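Side-chain contact in beta-lactamase II (Erythrobacter litoralis, PDB 6V72), which probably hydrolyses the ring of beta-lactam antibiotics to substituted beta-amino acids, as a zinc-dependent class B enzyme of the metallo-beta-lactamase superfamily: residues Ala114-Pro119 with Ala150-Pro155. Numbering follows the deposited sequence.
Sequences ATWAHP and AQSLAP. With CA (calcium ion), chain D.
Trp116, on strand 114-117, meets helix 147-153 through Leu153 and Ser152. The apolar part is methyl against indole: Leu153 CD1 sits 3.9 Å from Trp116 CG and just as near Trp116 CB, while the second methyl, CD2, lies 4.2 Å from Trp116 CD1. Both methyls thus lie on one side of the indole, beside its five-membered ring, and approach it at a slant. With CG anti to its carbonyl carbon (chi1 -70°) and chi2 at 86°, Trp116 turns its benzo ring away from the leucine, so that CZ2 comes near Ser152. Glu148 and Ala149 of the same helix also touch Trp116.

Polar groups here do not bond between strand and helix. Ser152 OG comes only to 4.1 Å from Trp116 CZ2, a van der Waals approach; it hydrogen-bonds to Glu148 O one turn back and accepts a bond from a water 2.8 Å away. That water is also a calcium ligand, and Gln151 OE1 binds the same ion at 2.4 Å, with Glu148 as a further ligand. Strand and helix are therefore joined by apolar packing at an inner strand of the larger sheet of the metallo-beta-lactamase alpha-beta/beta-alpha fold, whereas Gln151 and Glu148 hold the calcium directly and Ser152 through the water, with Trp116 packed beside this cluster.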
ATOM      1  N   ALA A 114      -8.516  14.424 -28.949  1.00 16.22           N
ATOM      2  CA  ALA A 114      -9.039  15.320 -27.926  1.00 16.03           C
ATOM      3  C   ALA A 114      -9.085  14.594 -26.588  1.00 14.58           C
ATOM      4  O   ALA A 114      -9.818  13.616 -26.437  1.00 17.81           O
ATOM      5  CB  ALA A 114     -10.444  15.789 -28.299  1.00 16.70           C
ATOM      6  N   THR A 115      -8.361  15.107 -25.611  1.00 14.64           N
ATOM      7  CA  THR A 115      -8.174  14.449 -24.329  1.00 13.64           C
ATOM      8  C   THR A 115      -8.916  15.207 -23.238  1.00 11.71           C
ATOM      9  O   THR A 115      -8.925  16.440 -23.237  1.00 15.01           O
ATOM     10  CB  THR A 115      -6.691  14.387 -24.003  1.00 15.26           C
ATOM     11  OG1 THR A 115      -6.128  15.698 -24.208  1.00 18.61           O
ATOM     12  CG2 THR A 115      -6.007  13.405 -24.949  1.00 16.71           C
ATOM     13  N   TRP A 116      -9.524  14.460 -22.316  1.00 11.32           N
ATOM     14  CA  TRP A 116     -10.405  14.993 -21.285  1.00 10.18           C
ATOM     15  C   TRP A 116      -9.960  14.508 -19.917  1.00 11.76           C
ATOM     16  O   TRP A 116      -9.574  13.347 -19.767  1.00 12.08           O
ATOM     17  CB  TRP A 116     -11.862  14.527 -21.537  1.00 10.94           C
ATOM     18  CG  TRP A 116     -12.459  15.179 -22.730  1.00 11.19           C
ATOM     19  CD1 TRP A 116     -12.363  14.766 -24.028  1.00 14.87           C
ATOM     20  CD2 TRP A 116     -13.199  16.398 -22.743  1.00 12.53           C
ATOM     21  NE1 TRP A 116     -13.023  15.650 -24.849  1.00 15.36           N
ATOM     22  CE2 TRP A 116     -13.542  16.665 -24.086  1.00 14.20           C
ATOM     23  CE3 TRP A 116     -13.608  17.293 -21.747  1.00 12.94           C
ATOM     24  CZ2 TRP A 116     -14.279  17.782 -24.459  1.00 16.05           C
ATOM     25  CZ3 TRP A 116     -14.337  18.400 -22.121  1.00 13.03           C
ATOM     26  CH2 TRP A 116     -14.666  18.639 -23.466  1.00 15.65           C
ATOM     27  N   ALA A 117     -10.048  15.387 -18.914  1.00 10.01           N
ATOM     28  CA  ALA A 117      -9.724  15.012 -17.546  1.00 10.18           C
ATOM     29  C   ALA A 117     -10.516  15.878 -16.581  1.00  9.82           C
ATOM     30  O   ALA A 117     -11.015  16.947 -16.948  1.00 10.79           O
ATOM     31  CB  ALA A 117      -8.231  15.156 -17.230  1.00 12.45           C
ATOM     32  N   HIS A 118     -10.613  15.397 -15.331  1.00 10.90           N
ATOM     33  CA  HIS A 118     -11.103  16.238 -14.248  1.00  9.82           C
ATOM     34  C   HIS A 118     -10.325  17.558 -14.237  1.00 10.51           C
ATOM     35  O   HIS A 118      -9.101  17.550 -14.416  1.00 11.83           O
ATOM     36  CB  HIS A 118     -10.934  15.500 -12.916  1.00 10.68           C
ATOM     37  CG  HIS A 118     -11.611  16.180 -11.767  1.00 12.41           C
ATOM     38  ND1 HIS A 118     -11.149  17.361 -11.218  1.00 14.65           N
ATOM     39  CD2 HIS A 118     -12.733  15.852 -11.074  1.00 14.57           C
ATOM     40  CE1 HIS A 118     -11.962  17.730 -10.243  1.00 16.44           C
ATOM     41  NE2 HIS A 118     -12.924  16.830 -10.131  1.00 16.93           N
ATOM     42  N   PRO A 119     -10.986  18.707 -14.002  1.00 12.87           N
ATOM     43  CA  PRO A 119     -10.275  19.997 -14.116  1.00 16.23           C
ATOM     44  C   PRO A 119      -9.128  20.165 -13.148  1.00 18.07           C
ATOM     45  O   PRO A 119      -8.218  20.962 -13.422  1.00 22.77           O
ATOM     46  CB  PRO A 119     -11.367  21.046 -13.839  1.00 17.80           C
ATOM     47  CG  PRO A 119     -12.526  20.298 -13.316  1.00 17.95           C
ATOM     48  CD  PRO A 119     -12.430  18.889 -13.806  1.00 13.02           C
ATOM     49  N   ALA A 150     -19.762  15.403 -21.770  1.00 10.85           N
ATOM     50  CA  ALA A 150     -20.837  14.425 -21.854  1.00 11.91           C
ATOM     51  C   ALA A 150     -21.199  14.117 -23.296  1.00 12.53           C
ATOM     52  O   ALA A 150     -21.428  12.953 -23.642  1.00 14.52           O
ATOM     53  CB  ALA A 150     -22.059  14.938 -21.092  1.00 12.98           C
ATOM     54  N   GLN A 151     -21.239  15.146 -24.156  1.00 11.71           N
ATOM     55  CA  GLN A 151     -21.531  14.915 -25.571  1.00 12.79           C
ATOM     56  C   GLN A 151     -20.410  14.146 -26.247  1.00 14.20           C
ATOM     57  O   GLN A 151     -20.665  13.218 -27.030  1.00 18.39           O
ATOM     58  CB  GLN A 151     -21.737  16.247 -26.284  1.00 14.68           C
ATOM     59  CG  GLN A 151     -22.233  16.122 -27.725  1.00 18.19           C
ATOM     60  CD  GLN A 151     -22.332  17.480 -28.404  1.00 20.90           C
ATOM     61  OE1 GLN A 151     -21.349  18.199 -28.513  1.00 24.57           O
ATOM     62  NE2 GLN A 151     -23.519  17.835 -28.846  1.00 29.78           N
ATOM     63  N   SER A 152     -19.167  14.532 -25.975  1.00 15.12           N
ATOM     64  CA  SER A 152     -18.033  14.018 -26.731  1.00 15.04           C
ATOM     65  C   SER A 152     -17.649  12.607 -26.341  1.00 14.93           C
ATOM     66  O   SER A 152     -17.046  11.894 -27.150  1.00 16.88           O
ATOM     67  CB  SER A 152     -16.813  14.924 -26.546  1.00 17.94           C
ATOM     68  OG  SER A 152     -17.103  16.263 -26.937  1.00 21.62           O
ATOM     69  N   LEU A 153     -17.974  12.183 -25.123  1.00 14.55           N
ATOM     70  CA  LEU A 153     -17.552  10.879 -24.643  1.00 14.32           C
ATOM     71  C   LEU A 153     -18.704   9.896 -24.567  1.00 14.80           C
ATOM     72  O   LEU A 153     -18.480   8.733 -24.230  1.00 15.50           O
ATOM     73  CB  LEU A 153     -16.881  11.016 -23.270  1.00 15.76           C
ATOM     74  CG  LEU A 153     -15.619  11.907 -23.369  1.00 17.65           C
ATOM     75  CD1 LEU A 153     -15.129  12.416 -22.035  1.00 20.48           C
ATOM     76  CD2 LEU A 153     -14.484  11.163 -24.081  1.00 20.11           C
ATOM     77  N   ALA A 154     -19.920  10.333 -24.867  1.00 13.50           N
ATOM     78  CA  ALA A 154     -21.043   9.409 -24.974  1.00 14.30           C
ATOM     79  C   ALA A 154     -20.678   8.258 -25.912  1.00 15.41           C
ATOM     80  O   ALA A 154     -20.022   8.481 -26.939  1.00 18.36           O
ATOM     81  CB  ALA A 154     -22.281  10.151 -25.496  1.00 17.24           C
ATOM     82  N   PRO A 155     -21.103   7.016 -25.616  1.00 14.55           N
ATOM     83  CA  PRO A 155     -22.066   6.608 -24.585  1.00 15.33           C
ATOM     84  C   PRO A 155     -21.516   6.465 -23.181  1.00 15.11           C
ATOM     85  O   PRO A 155     -22.291   6.153 -22.293  1.00 15.91           O
ATOM     86  CB  PRO A 155     -22.552   5.251 -25.091  1.00 18.15           C
ATOM     87  CG  PRO A 155     -21.342   4.701 -25.810  1.00 18.41           C
ATOM     88  CD  PRO A 155     -20.772   5.906 -26.528  1.00 16.61           C
TER
HETATM   89 CA    CA D 303     -19.539  19.452 -29.394  0.78 20.83          CA
HETATM   90  O   HOH W   1     -18.478  17.225 -29.148  1.00 32.50           O